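Local coordinates for gene 2 protein (Enterobacteria phage Sf6, PDB 5C12) that forms the nuclease domain of the viral DNA-packaging large terminase subunit, which binds metal ions for DNA cleavage, the whole protein probably also binding ATP, at residues E30-A35 against Y181-A186; R26-A31 against A175-L180; T219-K224 against P246-A251; K72-G77 against E212-E217. The protein carries 1 engineered substitution. All blocks are in the same frame, centred on the assembly; numbering follows the deposited sequence.

Contacts 1 and 2, centres 6 Å apart, share Glu-30 and Ala-31 and adjoin along helices 26-32 and 168-189, contact 1 continuing into the turn after the first helix. Helix 208-218 ties this pair to the sheet: Phe-215 packs on Thr-33 of contact 1 and Leu-29 of contact 2, and it meets strand 70-77 in contact 4. Contacts 3 and 4, centres 12 Å apart, are joined where Glu-217 OE1 accepts a probable 3.0 Å hydrogen bond from Ala-251 N. Contact 3 adjoins the metal site, the Pro-248 side chain being about 5 Å from a bound magnesium ion and that of Leu-214 in contact 4 about 11 Å; contacts 1 and 2 lie away from it.

Contact 1 (E30-A35 against Y181-A186); sequences EAATDA and YLTYRA
Thr-183 sets its methyl against Ala-32 and Ala-35. CG2 stands anti to the backbone N (chi1 -54° for OG1), which sends the methyl across to the 30-35 segment, where it meets Ala-35 CB at a tight 3.5 Å and Ala-32 CA at 3.9 Å. The same rotation leaves OG1 beside its own backbone N, and the hydroxyl is bonded to Arg-179 O one turn back in its own helix and to Leu-199 N, ahead of strand 200-201.

One residue along, Tyr-184 has its CG anti to the backbone N (chi1 170°). Ala-31 CB reaches the edge of the ring near its plane, 3.8 Å from CD1, and also lies 3.9 Å from Tyr-184 CA; a methyl thus fills the angle between ring and helix backbone. The ring of Tyr-184 further meets that of Trp-28.

Three alanines let the backbones come close, Ala-31 CA and Tyr-184 CA being 5.3 Å apart. A type II turn from Ala-32 to Ala-35, closed by Ala-35 N to Ala-32 O, brings the last alanine back to Thr-183. This is an alanine-lined helix-helix interface, continued through the turn that joins helices 26-32 and 35-39.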
loop_
_atom_site.group_PDB
_atom_site.type_symbol
_atom_site.label_atom_id
_atom_site.label_comp_id
_atom_site.label_asym_id
_atom_site.label_seq_id
_atom_site.Cartn_x
_atom_site.Cartn_y
_atom_site.Cartn_z
ATOM N N GLU A 30 -4.229 8.802 12.686
ATOM C CA GLU A 30 -5.172 9.846 13.043
ATOM C C GLU A 30 -4.661 11.217 12.564
ATOM O O GLU A 30 -5.422 12.004 12.003
ATOM C CB GLU A 30 -5.395 9.870 14.549
ATOM C CG GLU A 30 -5.994 8.603 15.158
ATOM C CD GLU A 30 -7.372 8.283 14.615
ATOM O OE1 GLU A 30 -8.057 9.202 14.111
ATOM O OE2 GLU A 30 -7.763 7.098 14.683
ATOM N N ALA A 31 -3.380 11.498 12.788
ATOM C CA ALA A 31 -2.778 12.762 12.311
ATOM C C ALA A 31 -2.867 12.880 10.787
ATOM O O ALA A 31 -3.153 13.950 10.237
ATOM C CB ALA A 31 -1.336 12.864 12.752
ATOM N N ALA A 32 -2.626 11.770 10.099
ATOM C CA ALA A 32 -2.624 11.750 8.651
ATOM C C ALA A 32 -4.002 11.878 8.039
ATOM O O ALA A 32 -4.125 12.156 6.846
ATOM C CB ALA A 32 -1.970 10.481 8.152
ATOM N N THR A 33 -5.036 11.646 8.829
ATOM C CA THR A 33 -6.405 11.820 8.351
ATOM C C THR A 33 -6.630 13.298 8.057
ATOM O O THR A 33 -6.454 14.141 8.937
ATOM C CB THR A 33 -7.410 11.296 9.385
ATOM O OG1 THR A 33 -7.153 9.897 9.614
ATOM C CG2 THR A 33 -8.833 11.469 8.884
ATOM N N ASP A 34 -6.934 13.593 6.793
ATOM C CA ASP A 34 -7.136 14.965 6.332
ATOM C C ASP A 34 -5.924 15.864 6.602
ATOM O O ASP A 34 -6.061 17.082 6.753
ATOM C CB ASP A 34 -8.420 15.558 6.949
ATOM C CG ASP A 34 -9.688 14.998 6.336
ATOM O OD1 ASP A 34 -9.655 14.477 5.190
ATOM O OD2 ASP A 34 -10.747 15.104 7.006
ATOM N N ALA A 35 -4.724 15.286 6.624
ATOM C CA ALA A 35 -3.527 16.088 6.834
ATOM C C ALA A 35 -3.379 17.169 5.768
ATOM O O ALA A 35 -2.888 18.254 6.055
ATOM C CB ALA A 35 -2.266 15.223 6.869
ATOM N N TYR A 181 4.839 8.777 9.472
ATOM C CA TYR A 181 5.548 9.394 10.585
ATOM C C TYR A 181 5.894 10.851 10.293
ATOM O O TYR A 181 5.714 11.721 11.131
ATOM C CB TYR A 181 6.825 8.621 10.912
ATOM C CG TYR A 181 7.653 9.256 11.992
ATOM C CD1 TYR A 181 7.232 9.230 13.294
ATOM C CD2 TYR A 181 8.845 9.887 11.692
ATOM C CE1 TYR A 181 7.987 9.810 14.293
ATOM C CE2 TYR A 181 9.606 10.471 12.682
ATOM C CZ TYR A 181 9.169 10.418 13.967
ATOM O OH TYR A 181 9.903 10.999 14.988
ATOM N N LEU A 182 6.399 11.126 9.102
ATOM C CA LEU A 182 6.721 12.495 8.728
ATOM C C LEU A 182 5.440 13.368 8.768
ATOM O O LEU A 182 5.468 14.539 9.171
ATOM C CB LEU A 182 7.382 12.527 7.351
ATOM C CG LEU A 182 8.317 13.666 7.008
ATOM C CD1 LEU A 182 9.525 13.661 7.949
ATOM C CD2 LEU A 182 8.744 13.516 5.551
ATOM N N THR A 183 4.315 12.792 8.355
ATOM C CA THR A 183 3.027 13.498 8.374
ATOM C C THR A 183 2.610 13.798 9.798
ATOM O O THR A 183 2.201 14.913 10.113
ATOM C CB THR A 183 1.935 12.697 7.662
ATOM O OG1 THR A 183 2.381 12.370 6.346
ATOM C CG2 THR A 183 0.707 13.497 7.514
ATOM N N TYR A 184 2.766 12.812 10.671
ATOM C CA TYR A 184 2.503 13.009 12.094
ATOM C C TYR A 184 3.350 14.139 12.675
ATOM O O TYR A 184 2.850 14.980 13.408
ATOM C CB TYR A 184 2.751 11.704 12.847
ATOM C CG TYR A 184 2.738 11.818 14.333
ATOM C CD1 TYR A 184 1.545 11.816 15.037
ATOM C CD2 TYR A 184 3.925 11.910 15.040
ATOM C CE1 TYR A 184 1.537 11.932 16.421
ATOM C CE2 TYR A 184 3.929 12.021 16.408
ATOM C CZ TYR A 184 2.743 12.036 17.088
ATOM O OH TYR A 184 2.775 12.139 18.457
ATOM N N ARG A 185 4.643 14.150 12.375
ATOM C CA ARG A 185 5.513 15.190 12.910
ATOM C C ARG A 185 5.118 16.575 12.377
ATOM O O ARG A 185 5.200 17.568 13.074
ATOM C CB ARG A 185 6.977 14.893 12.598
ATOM C CG ARG A 185 7.519 13.624 13.263
ATOM C CD ARG A 185 7.454 13.628 14.787
ATOM N NE ARG A 185 8.228 14.709 15.397
ATOM C CZ ARG A 185 8.481 14.800 16.700
ATOM N NH1 ARG A 185 8.035 13.863 17.526
ATOM N NH2 ARG A 185 9.190 15.810 17.175
ATOM N N ALA A 186 4.658 16.638 11.135
ATOM C CA ALA A 186 4.244 17.916 10.582
ATOM C C ALA A 186 2.933 18.407 11.204
ATOM O O ALA A 186 2.800 19.577 11.554
ATOM C CB ALA A 186 4.076 17.780 9.071
#

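Contact 2 (R26-A31 against A175-L180); sequences REWLEA and ALADRL
Leu-180 is met by two residues of the 26-31 helix, Trp-28 and Leu-29, and the contact across the pair is apolar. CD2 of Leu-29 comes within 3.7 Å of Leu-180 CD1 and 4.1 Å of its CD2, so a single methyl bears on both branches of the opposing leucine. Both leucines share one conformation, CG anti to the carbonyl carbon and chi2 near 170°, and their side chains approach at a slant.

The aromatic part belongs to Trp-28, whose side chain crosses that of Leu-180 at about a right angle. With chi1 at -54° its six-membered ring extends to the last turn of the 175-180 segment: CE3 is 4.2 Å from Leu-180 CB, and CZ3 lies 3.8 Å from the carbonyl oxygen of Ala-177. Both approach the indole obliquely. Beyond them, the Tyr-181 ring meets the indole edge-to-face.

Charges stay on the flank of the 26-31 helix. Arg-26 holds Glu-30 with two nitrogens, NE at 2.8 Å and NH2 at 3.0 Å from the same OE2, which lies in the guanidinium plane; NH2 also has Glu-212 of helix 208-218 as a salt-bridge partner.

The axes of the two helical segments pass 10.3 Å apart at 64°. This steep crossing limits the contact to a few residues round Leu-180, a helix-helix contact between the first helix of the nuclease domain, 26-32, and the middle of the long helix 168-189.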
loop_
_atom_site.group_PDB
_atom_site.type_symbol
_atom_site.label_atom_id
_atom_site.label_comp_id
_atom_site.label_asym_id
_atom_site.label_seq_id
_atom_site.Cartn_x
_atom_site.Cartn_y
_atom_site.Cartn_z
ATOM N N ARG A 26 -1.066 4.121 15.593
ATOM C CA ARG A 26 -2.392 4.626 15.343
ATOM C C ARG A 26 -2.412 6.151 15.358
ATOM O O ARG A 26 -3.102 6.770 14.565
ATOM C CB ARG A 26 -3.346 4.062 16.390
ATOM C CG ARG A 26 -4.762 4.520 16.225
ATOM C CD ARG A 26 -5.349 3.959 14.971
ATOM N NE ARG A 26 -6.684 4.479 14.733
ATOM C CZ ARG A 26 -7.754 3.733 14.498
ATOM N NH1 ARG A 26 -7.677 2.404 14.452
ATOM N NH2 ARG A 26 -8.915 4.335 14.294
ATOM N N GLU A 27 -1.684 6.765 16.281
ATOM C CA GLU A 27 -1.643 8.218 16.315
ATOM C C GLU A 27 -1.194 8.834 14.994
ATOM O O GLU A 27 -1.662 9.912 14.633
ATOM C CB GLU A 27 -0.733 8.715 17.442
ATOM C CG GLU A 27 -1.407 8.759 18.774
ATOM C CD GLU A 27 -2.596 9.690 18.798
ATOM O OE1 GLU A 27 -2.408 10.924 18.679
ATOM O OE2 GLU A 27 -3.721 9.187 18.950
ATOM N N TRP A 28 -0.258 8.189 14.286
ATOM C CA TRP A 28 0.185 8.712 13.007
ATOM C C TRP A 28 -0.973 8.694 12.009
ATOM O O TRP A 28 -1.141 9.600 11.196
ATOM C CB TRP A 28 1.323 7.887 12.402
ATOM C CG TRP A 28 2.539 7.671 13.267
ATOM C CD1 TRP A 28 2.865 8.309 14.433
ATOM C CD2 TRP A 28 3.597 6.744 13.013
ATOM N NE1 TRP A 28 4.061 7.823 14.924
ATOM C CE2 TRP A 28 4.527 6.861 14.066
ATOM C CE3 TRP A 28 3.845 5.819 11.991
ATOM C CZ2 TRP A 28 5.688 6.093 14.124
ATOM C CZ3 TRP A 28 4.985 5.055 12.054
ATOM C CH2 TRP A 28 5.892 5.189 13.120
ATOM N N LEU A 29 -1.763 7.628 12.057
ATOM C CA LEU A 29 -2.904 7.483 11.139
ATOM C C LEU A 29 -3.975 8.541 11.415
ATOM O O LEU A 29 -4.551 9.117 10.491
ATOM C CB LEU A 29 -3.500 6.075 11.250
ATOM C CG LEU A 29 -2.528 4.946 10.882
ATOM C CD1 LEU A 29 -3.130 3.605 11.278
ATOM C CD2 LEU A 29 -2.196 4.979 9.400
ATOM N N GLU A 30 -4.229 8.802 12.686
ATOM C CA GLU A 30 -5.172 9.846 13.043
ATOM C C GLU A 30 -4.661 11.217 12.564
ATOM O O GLU A 30 -5.422 12.004 12.003
ATOM C CB GLU A 30 -5.395 9.870 14.549
ATOM C CG GLU A 30 -5.994 8.603 15.158
ATOM C CD GLU A 30 -7.372 8.283 14.615
ATOM O OE1 GLU A 30 -8.057 9.202 14.111
ATOM O OE2 GLU A 30 -7.763 7.098 14.683
ATOM N N ALA A 31 -3.380 11.498 12.788
ATOM C CA ALA A 31 -2.778 12.762 12.311
ATOM C C ALA A 31 -2.867 12.880 10.787
ATOM O O ALA A 31 -3.153 13.950 10.237
ATOM C CB ALA A 31 -1.336 12.864 12.752
ATOM N N ALA A 175 8.146 2.478 3.412
ATOM C CA ALA A 175 7.897 3.707 2.674
ATOM C C ALA A 175 6.616 4.329 3.214
ATOM O O ALA A 175 6.542 5.544 3.441
ATOM C CB ALA A 175 7.767 3.427 1.164
ATOM N N LEU A 176 5.629 3.487 3.422
ATOM C CA LEU A 176 4.346 3.932 3.970
ATOM C C LEU A 176 4.552 4.464 5.394
ATOM O O LEU A 176 4.092 5.561 5.741
ATOM C CB LEU A 176 3.362 2.781 3.945
ATOM C CG LEU A 176 1.992 2.960 4.612
ATOM C CD1 LEU A 176 1.312 4.168 3.993
ATOM C CD2 LEU A 176 1.163 1.705 4.432
ATOM N N ALA A 177 5.233 3.679 6.228
ATOM C CA ALA A 177 5.445 4.070 7.604
ATOM C C ALA A 177 6.210 5.385 7.693
ATOM O O ALA A 177 5.879 6.242 8.515
ATOM C CB ALA A 177 6.138 2.980 8.372
ATOM N N ASP A 178 7.235 5.559 6.866
ATOM C CA ASP A 178 8.003 6.798 6.859
ATOM C C ASP A 178 7.141 7.991 6.446
ATOM O O ASP A 178 7.208 9.050 7.088
ATOM C CB ASP A 178 9.214 6.686 5.927
ATOM C CG ASP A 178 10.295 5.770 6.446
ATOM O OD1 ASP A 178 10.220 5.297 7.591
ATOM O OD2 ASP A 178 11.262 5.533 5.666
ATOM N N ARG A 179 6.319 7.835 5.413
ATOM C CA ARG A 179 5.409 8.910 5.014
ATOM C C ARG A 179 4.491 9.279 6.167
ATOM O O ARG A 179 4.283 10.460 6.464
ATOM C CB ARG A 179 4.543 8.526 3.821
ATOM C CG ARG A 179 5.259 8.512 2.492
ATOM C CD ARG A 179 4.189 8.202 1.452
ATOM N NE ARG A 179 4.729 8.067 0.115
ATOM C CZ ARG A 179 4.613 8.963 -0.855
ATOM N NH1 ARG A 179 3.954 10.107 -0.710
ATOM N NH2 ARG A 179 5.137 8.679 -2.029
ATOM N N LEU A 180 3.926 8.273 6.815
ATOM C CA LEU A 180 2.986 8.525 7.910
ATOM C C LEU A 180 3.646 9.221 9.102
ATOM O O LEU A 180 3.090 10.158 9.673
ATOM C CB LEU A 180 2.353 7.223 8.357
ATOM C CG LEU A 180 1.429 6.633 7.300
ATOM C CD1 LEU A 180 1.069 5.189 7.673
ATOM C CD2 LEU A 180 0.155 7.485 7.102
#

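Contact 3 (T219-K224 against P246-A251); sequences TQIQRK and PSPNLA
Ile-221 faces Pro-248, the centre of an inverse gamma turn that leads directly into helix 249-256 of this RNase H-like nuclease domain. Pro-248 occupies the N-cap position of that helix, and the turn is marked by a weak backbone bond from Asn-249 N to Ser-247 O. Asn-249 and Asp-252, on the first turn beyond it, are metal ligands; Asp-252 holds magnesium here, while Asn-249 has been seen to bind manganese in another structure of the protein.

Across the contact only the far end of the isoleucine touches. CG1 is anti to the carbonyl carbon (chi1 -58°), and a second bend at chi2 (-59°) carries CD1 toward the proline ring, the isoleucine coming at it at an angle rather than flat. CD1 comes at the CB-CG side of the ring and also reaches the methyl of Ala-251, one helical turn on, so a single carbon spans the turn and the helix it starts. The backbones remain well apart, Ile-221 CA and Pro-248 CA being 8.1 Å from each other.

Neighbouring helices complete the surroundings: Tyr-173 packs on both Ile-221 and Ala-251, and Glu-217 OE1 probably accepts from Ala-251 N at the start of the helix. At the centre, CD1 of Ile-221 lies 3.8 Å from CG and 4.1 Å from CB of Pro-248, and 4.4 Å from CB of Ala-251.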
loop_
_atom_site.group_PDB
_atom_site.type_symbol
_atom_site.label_atom_id
_atom_site.label_comp_id
_atom_site.label_asym_id
_atom_site.label_seq_id
_atom_site.Cartn_x
_atom_site.Cartn_y
_atom_site.Cartn_z
ATOM N N THR A 219 -2.176 -1.178 11.857
ATOM C CA THR A 219 -1.533 -1.263 13.153
ATOM C C THR A 219 -1.197 -2.684 13.568
ATOM O O THR A 219 -0.623 -2.887 14.643
ATOM C CB THR A 219 -2.394 -0.611 14.235
ATOM O OG1 THR A 219 -3.690 -1.223 14.244
ATOM C CG2 THR A 219 -2.517 0.885 13.946
ATOM N N GLN A 220 -1.517 -3.652 12.707
ATOM C CA GLN A 220 -1.194 -5.055 12.954
ATOM C C GLN A 220 0.058 -5.500 12.199
ATOM O O GLN A 220 0.588 -6.574 12.476
ATOM C CB GLN A 220 -2.356 -5.953 12.529
ATOM C CG GLN A 220 -3.677 -5.664 13.232
ATOM C CD GLN A 220 -3.826 -6.421 14.517
ATOM O OE1 GLN A 220 -2.984 -6.322 15.413
ATOM N NE2 GLN A 220 -4.897 -7.199 14.617
ATOM N N ILE A 221 0.513 -4.697 11.242
ATOM C CA ILE A 221 1.694 -5.050 10.443
ATOM C C ILE A 221 2.913 -5.022 11.372
ATOM O O ILE A 221 3.143 -4.039 12.085
ATOM C CB ILE A 221 1.888 -4.117 9.250
ATOM C CG1 ILE A 221 0.655 -4.114 8.342
ATOM C CG2 ILE A 221 3.134 -4.514 8.458
ATOM C CD1 ILE A 221 0.296 -5.477 7.769
ATOM N N GLN A 222 3.671 -6.111 11.391
ATOM C CA GLN A 222 4.720 -6.269 12.395
ATOM C C GLN A 222 6.054 -6.704 11.809
ATOM O O GLN A 222 6.113 -7.505 10.882
ATOM C CB GLN A 222 4.311 -7.307 13.444
ATOM C CG GLN A 222 3.234 -6.850 14.383
ATOM C CD GLN A 222 2.776 -7.956 15.290
ATOM O OE1 GLN A 222 1.584 -8.094 15.555
ATOM N NE2 GLN A 222 3.724 -8.756 15.784
ATOM N N ARG A 223 7.114 -6.189 12.406
ATOM C CA ARG A 223 8.461 -6.634 12.105
ATOM C C ARG A 223 8.683 -8.045 12.645
ATOM O O ARG A 223 8.033 -8.460 13.613
ATOM C CB ARG A 223 9.437 -5.636 12.729
ATOM C CG ARG A 223 10.877 -5.776 12.324
ATOM C CD ARG A 223 11.718 -4.653 12.934
ATOM N NE ARG A 223 13.135 -4.989 12.911
ATOM C CZ ARG A 223 14.082 -4.320 13.559
ATOM N NH1 ARG A 223 13.771 -3.260 14.295
ATOM N NH2 ARG A 223 15.343 -4.715 13.467
ATOM N N LYS A 224 9.586 -8.800 12.025
ATOM C CA LYS A 224 9.987 -10.092 12.577
ATOM C C LYS A 224 11.504 -10.178 12.577
ATOM O O LYS A 224 12.158 -9.493 11.787
ATOM C CB LYS A 224 9.411 -11.257 11.766
ATOM C CG LYS A 224 10.087 -11.446 10.434
ATOM C CD LYS A 224 9.511 -12.590 9.613
ATOM C CE LYS A 224 9.870 -13.923 10.202
ATOM N NZ LYS A 224 9.529 -15.010 9.255
ATOM N N PRO A 246 -6.545 -11.847 10.656
ATOM C CA PRO A 246 -6.901 -12.121 9.264
ATOM C C PRO A 246 -5.988 -11.377 8.299
ATOM O O PRO A 246 -5.297 -10.427 8.677
ATOM C CB PRO A 246 -8.349 -11.622 9.153
ATOM C CG PRO A 246 -8.546 -10.710 10.292
ATOM C CD PRO A 246 -7.621 -11.143 11.379
ATOM N N SER A 247 -6.002 -11.810 7.048
ATOM C CA SER A 247 -5.105 -11.247 6.047
ATOM C C SER A 247 -5.412 -9.761 5.875
ATOM O O SER A 247 -6.574 -9.380 5.713
ATOM C CB SER A 247 -5.269 -11.987 4.726
ATOM O OG SER A 247 -4.164 -11.725 3.881
ATOM N N PRO A 248 -4.370 -8.915 5.926
ATOM C CA PRO A 248 -4.578 -7.466 5.894
ATOM C C PRO A 248 -4.591 -6.931 4.471
ATOM O O PRO A 248 -3.668 -6.225 4.053
ATOM C CB PRO A 248 -3.381 -6.949 6.690
ATOM C CG PRO A 248 -2.274 -7.903 6.325
ATOM C CD PRO A 248 -2.961 -9.252 6.227
ATOM N N ASN A 249 -5.639 -7.269 3.726
ATOM C CA ASN A 249 -5.651 -6.963 2.302
ATOM C C ASN A 249 -5.763 -5.486 1.976
ATOM O O ASN A 249 -5.257 -5.040 0.945
ATOM C CB ASN A 249 -6.779 -7.685 1.601
ATOM C CG ASN A 249 -6.940 -9.101 2.072
ATOM O OD1 ASN A 249 -6.204 -9.965 1.655
ATOM N ND2 ASN A 249 -7.913 -9.344 2.951
ATOM N N LEU A 250 -6.445 -4.712 2.828
ATOM C CA LEU A 250 -6.530 -3.274 2.600
ATOM C C LEU A 250 -5.159 -2.627 2.828
ATOM O O LEU A 250 -4.714 -1.786 2.034
ATOM C CB LEU A 250 -7.565 -2.619 3.520
ATOM C CG LEU A 250 -8.979 -3.155 3.479
ATOM C CD1 LEU A 250 -9.778 -2.469 4.568
ATOM C CD2 LEU A 250 -9.574 -2.920 2.105
ATOM N N ALA A 251 -4.498 -3.013 3.927
ATOM C CA ALA A 251 -3.142 -2.535 4.217
ATOM C C ALA A 251 -2.177 -2.880 3.098
ATOM O O ALA A 251 -1.385 -2.050 2.685
ATOM C CB ALA A 251 -2.627 -3.117 5.545
#

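Contact 4 (K72-G77 against E212-E217); sequences KRIAEG and EKLFAE
A salt bridge between Glu-76 and Lys-213 sits beside an apolar pair, Ile-74 and Leu-214, where helix 208-218 lies over strand 70-77 on one face of the central sheet in the RNase H-like fold. Ile-74 and Leu-214 form the buried half. Their side chains cross at about a right angle, with CD2 of the leucine as the touching branch, 4.0 Å from CD1 and 4.1 Å from CG1 of Ile-74. Leu-250 of helix 249-256 packs on both, so strand and two helices share one apolar core. The intervening Ala-75 packs instead on helix 82-95.

Two residues along the strand, Glu-76 reaches toward the more exposed margin of the contact. Its CG stands between the backbone N and the carbonyl carbon (chi1 59°), and beyond it the chain is extended. Lys-213, also extended past CG, comes across it at about a right angle and places NZ 2.8 Å from OE1, on the syn lone pair of that oxygen. A water closes the group from the other oxygen: it donates to OE2 at 2.7 Å and accepts a weak bond from Lys-213 NZ at 3.1 Å.

Both carboxylate oxygens are therefore engaged, one directly by the ammonium group and one through water. This should limit rotation of the Glu-76 carboxylate, with the charge pair kept at the solvent side of the apolar core.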
loop_
_atom_site.group_PDB
_atom_site.type_symbol
_atom_site.label_atom_id
_atom_site.label_comp_id
_atom_site.label_asym_id
_atom_site.label_seq_id
_atom_site.Cartn_x
_atom_site.Cartn_y
_atom_site.Cartn_z
ATOM N N LYS A 72 -7.358 8.409 -1.796
ATOM C CA LYS A 72 -8.725 8.780 -2.135
ATOM C C LYS A 72 -9.740 7.630 -2.118
ATOM O O LYS A 72 -10.941 7.887 -2.033
ATOM C CB LYS A 72 -8.774 9.528 -3.463
ATOM C CG LYS A 72 -8.402 8.739 -4.661
ATOM C CD LYS A 72 -8.634 9.550 -5.937
ATOM C CE LYS A 72 -8.279 8.726 -7.164
ATOM N NZ LYS A 72 -8.529 9.541 -8.373
ATOM N N ARG A 73 -9.285 6.383 -2.199
ATOM C CA ARG A 73 -10.179 5.237 -2.136
ATOM C C ARG A 73 -9.530 4.074 -1.431
ATOM O O ARG A 73 -8.356 3.760 -1.669
ATOM C CB ARG A 73 -10.650 4.773 -3.533
ATOM C CG ARG A 73 -11.825 3.804 -3.464
ATOM C CD ARG A 73 -12.197 3.164 -4.770
ATOM N NE ARG A 73 -12.514 4.144 -5.798
ATOM C CZ ARG A 73 -13.723 4.630 -6.031
ATOM N NH1 ARG A 73 -14.748 4.257 -5.285
ATOM N NH2 ARG A 73 -13.902 5.499 -7.009
ATOM N N ILE A 74 -10.295 3.456 -0.546
ATOM C CA ILE A 74 -9.961 2.176 0.083
ATOM C C ILE A 74 -11.183 1.283 0.012
ATOM O O ILE A 74 -12.258 1.611 0.545
ATOM C CB ILE A 74 -9.564 2.351 1.576
ATOM C CG1 ILE A 74 -8.326 3.255 1.752
ATOM C CG2 ILE A 74 -9.399 1.011 2.238
ATOM C CD1 ILE A 74 -6.991 2.705 1.256
ATOM N N ALA A 75 -11.081 0.164 -0.696
ATOM C CA ALA A 75 -12.254 -0.634 -0.987
ATOM C C ALA A 75 -11.981 -2.088 -0.723
ATOM O O ALA A 75 -10.879 -2.568 -0.936
ATOM C CB ALA A 75 -12.708 -0.452 -2.459
ATOM N N GLU A 76 -13.012 -2.775 -0.270
ATOM C CA GLU A 76 -12.984 -4.215 -0.034
ATOM C C GLU A 76 -13.829 -4.919 -1.102
ATOM O O GLU A 76 -14.902 -4.442 -1.512
ATOM C CB GLU A 76 -13.485 -4.535 1.384
ATOM C CG GLU A 76 -14.921 -4.061 1.671
ATOM C CD GLU A 76 -15.394 -4.268 3.113
ATOM O OE1 GLU A 76 -14.565 -4.618 3.981
ATOM O OE2 GLU A 76 -16.611 -4.093 3.345
ATOM N N GLY A 77 -13.333 -6.061 -1.557
ATOM C CA GLY A 77 -13.993 -6.822 -2.594
ATOM C C GLY A 77 -14.435 -8.156 -2.043
ATOM O O GLY A 77 -13.606 -9.006 -1.709
ATOM N N GLU A 212 -11.425 3.326 8.921
ATOM C CA GLU A 212 -11.248 2.612 10.188
ATOM C C GLU A 212 -10.800 1.159 9.953
ATOM O O GLU A 212 -9.943 0.653 10.679
ATOM C CB GLU A 212 -12.528 2.633 11.023
ATOM C CG GLU A 212 -12.391 1.847 12.314
ATOM C CD GLU A 212 -11.163 2.273 13.096
ATOM O OE1 GLU A 212 -10.993 3.505 13.243
ATOM O OE2 GLU A 212 -10.362 1.401 13.534
ATOM N N LYS A 213 -11.373 0.483 8.964
ATOM C CA LYS A 213 -10.949 -0.893 8.683
ATOM C C LYS A 213 -9.485 -0.936 8.261
ATOM O O LYS A 213 -8.714 -1.810 8.705
ATOM C CB LYS A 213 -11.804 -1.532 7.569
ATOM C CG LYS A 213 -13.247 -1.780 7.945
ATOM C CD LYS A 213 -13.844 -2.773 6.957
ATOM C CE LYS A 213 -15.274 -3.082 7.254
ATOM N NZ LYS A 213 -15.664 -4.353 6.566
ATOM N N LEU A 214 -9.088 0.008 7.411
ATOM C CA LEU A 214 -7.703 0.113 6.978
ATOM C C LEU A 214 -6.789 0.323 8.191
ATOM O O LEU A 214 -5.764 -0.344 8.335
ATOM C CB LEU A 214 -7.521 1.261 6.004
ATOM C CG LEU A 214 -6.068 1.617 5.692
ATOM C CD1 LEU A 214 -5.430 0.556 4.822
ATOM C CD2 LEU A 214 -5.939 3.019 5.055
ATOM N N PHE A 215 -7.160 1.266 9.050
ATOM C CA PHE A 215 -6.323 1.582 10.183
ATOM C C PHE A 215 -6.133 0.385 11.108
ATOM O O PHE A 215 -5.043 0.172 11.644
ATOM C CB PHE A 215 -6.907 2.753 10.969
ATOM C CG PHE A 215 -6.787 4.088 10.278
ATOM C CD1 PHE A 215 -6.235 4.219 9.019
ATOM C CD2 PHE A 215 -7.220 5.239 10.923
ATOM C CE1 PHE A 215 -6.121 5.466 8.417
ATOM C CE2 PHE A 215 -7.098 6.474 10.321
ATOM C CZ PHE A 215 -6.548 6.599 9.082
ATOM N N ALA A 216 -7.197 -0.380 11.312
ATOM C CA ALA A 216 -7.143 -1.552 12.172
ATOM C C ALA A 216 -6.229 -2.626 11.599
ATOM O O ALA A 216 -5.712 -3.454 12.341
ATOM C CB ALA A 216 -8.520 -2.119 12.383
ATOM N N GLU A 217 -6.074 -2.645 10.275
ATOM C CA GLU A 217 -5.142 -3.558 9.640
ATOM C C GLU A 217 -3.723 -3.030 9.711
ATOM O O GLU A 217 -2.797 -3.768 10.045
ATOM C CB GLU A 217 -5.538 -3.828 8.170
ATOM C CG GLU A 217 -6.806 -4.644 8.016
ATOM C CD GLU A 217 -7.110 -5.041 6.559
ATOM O OE1 GLU A 217 -6.293 -4.706 5.670
ATOM O OE2 GLU A 217 -8.164 -5.676 6.349
HETATM O O HOH W 1 -17.594 -2.424 5.202
#